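Uncharacterized protein (Bacteroides eggerthii, PDB 4FTD) is of unknown function but joins an immunoglobulin-like domain to a six-bladed beta-propeller and may take part in carbohydrate metabolism. Local coordinates at residues 318-323 and 331-336. Residues are numbered along the deposited sequence; the frame is centred on the assembly and turned at random.
Sequences VPVTLV and YKSKIA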
# COMPACT_ATOMS: atom_id res chain seq x y z
N VAL A 318 4.54 -5.18 19.46
CA VAL A 318 5.68 -4.39 19.03
C VAL A 318 5.16 -3.42 17.94
O VAL A 318 4.86 -3.85 16.80
CB VAL A 318 6.88 -5.22 18.49
CG1 VAL A 318 7.97 -4.27 17.97
CG2 VAL A 318 7.46 -6.16 19.58
N PRO A 319 5.00 -2.13 18.29
CA PRO A 319 4.66 -1.13 17.27
C PRO A 319 5.69 -1.12 16.16
O PRO A 319 6.83 -1.51 16.40
CB PRO A 319 4.75 0.21 18.03
CG PRO A 319 4.75 -0.13 19.46
CD PRO A 319 5.31 -1.51 19.59
N VAL A 320 5.29 -0.65 14.97
CA VAL A 320 6.15 -0.52 13.79
C VAL A 320 7.39 0.29 14.20
O VAL A 320 7.29 1.44 14.65
CB VAL A 320 5.39 0.11 12.60
CG1 VAL A 320 6.32 0.41 11.44
CG2 VAL A 320 4.26 -0.81 12.14
N THR A 321 8.55 -0.34 14.08
CA THR A 321 9.83 0.20 14.54
C THR A 321 10.85 0.12 13.41
O THR A 321 11.05 -0.95 12.80
CB THR A 321 10.35 -0.63 15.77
OG1 THR A 321 9.38 -0.64 16.84
CG2 THR A 321 11.69 -0.11 16.27
N LEU A 322 11.52 1.23 13.16
CA LEU A 322 12.62 1.29 12.22
C LEU A 322 13.84 0.66 12.93
O LEU A 322 14.18 1.07 14.05
CB LEU A 322 12.91 2.75 11.84
CG LEU A 322 14.01 3.03 10.81
CD1 LEU A 322 13.59 2.44 9.48
CD2 LEU A 322 14.31 4.53 10.67
N VAL A 323 14.49 -0.29 12.27
CA VAL A 323 15.67 -1.00 12.79
C VAL A 323 16.76 -1.15 11.73
O VAL A 323 16.49 -1.03 10.55
CB VAL A 323 15.28 -2.40 13.32
CG1 VAL A 323 14.20 -2.29 14.40
CG2 VAL A 323 14.78 -3.28 12.18
N TYR A 331 14.05 3.69 15.66
CA TYR A 331 12.90 4.54 16.03
C TYR A 331 11.61 3.74 16.18
O TYR A 331 11.18 3.13 15.25
CB TYR A 331 12.71 5.69 15.01
CG TYR A 331 11.62 6.64 15.40
CD1 TYR A 331 11.86 7.66 16.33
CD2 TYR A 331 10.33 6.51 14.90
CE1 TYR A 331 10.85 8.52 16.73
CE2 TYR A 331 9.31 7.37 15.30
CZ TYR A 331 9.58 8.36 16.22
OH TYR A 331 8.57 9.19 16.60
N LYS A 332 10.98 3.83 17.36
CA LYS A 332 9.71 3.18 17.64
C LYS A 332 8.59 4.15 17.32
O LYS A 332 8.53 5.19 17.91
CB LYS A 332 9.64 2.74 19.11
CG LYS A 332 8.44 1.86 19.40
CD LYS A 332 8.46 1.26 20.79
CE LYS A 332 7.96 2.22 21.84
NZ LYS A 332 7.45 1.45 22.99
N SER A 333 7.71 3.82 16.38
CA SER A 333 6.58 4.70 16.03
C SER A 333 5.35 4.38 16.87
O SER A 333 5.37 3.47 17.72
CB SER A 333 6.23 4.57 14.54
OG SER A 333 5.41 3.44 14.28
N LYS A 334 4.28 5.12 16.61
CA LYS A 334 2.99 4.91 17.29
C LYS A 334 2.06 3.99 16.50
O LYS A 334 0.98 3.71 16.99
CB LYS A 334 2.29 6.26 17.54
CG LYS A 334 3.02 7.14 18.51
CD LYS A 334 2.44 8.55 18.52
CE LYS A 334 3.01 9.42 19.62
NZ LYS A 334 2.56 10.83 19.44
N ILE A 335 2.45 3.54 15.31
CA ILE A 335 1.62 2.61 14.52
C ILE A 335 1.67 1.22 15.18
O ILE A 335 2.70 0.59 15.17
CB ILE A 335 2.06 2.59 13.04
CG1 ILE A 335 1.85 3.99 12.44
CG2 ILE A 335 1.25 1.55 12.25
CD1 ILE A 335 2.52 4.23 11.11
N ALA A 336 0.55 0.80 15.77
CA ALA A 336 0.45 -0.42 16.58
C ALA A 336 -0.86 -1.12 16.20
O ALA A 336 -1.08 -1.36 15.03
CB ALA A 336 0.49 -0.09 18.07
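With chi1 at 82°, Ser-333 holds OG between its own backbone N and carbonyl carbon, close enough to Val-320 to give its carbonyl oxygen a hydrogen bond (OG to O 2.8 Å). The Ser-333 backbone N donates to that same Val-320 O at 3.0 Å, nearly along the C=O axis, whereas the hydroxyl comes in more obliquely, at a C=O...donor angle of 133°. While donating to Val-320 O, Ser-333 OG also accepts from the N of Ile-335 in an ST turn. The turn brings the Ile-335 carbonyl round, so that Val-320 N donates to Ile-335 O at 2.9 Å.

On the Thr-321 side, the regular antiparallel hairpin continues: Leu-322 and Tyr-331 exchange both backbone bonds, and Thr-321 faces Lys-332 in a non-hydrogen-bonded pair. Thr-321 OG1 donates back to Pro-319 O (2.7 Å) from above the carbonyl plane, while the aliphatic chain of Lys-332 crosses it with CG 3.7 Å from OG1. On the other face, Val-320 and Ile-335 lie side by side, CG2 to CG2 3.8 Å, and both reach Leu-353 of strand 350-357; helix 381-390 covers Leu-322 and Tyr-331, whose OH bonds Asp-389.

So the edge strand of this propeller blade stops pairing regularly after Lys-332, yet the departing chain stays bonded to both polar backbone atoms of Val-320, and the buried serine hydroxyl, donor and acceptor at once, probably helps to order it.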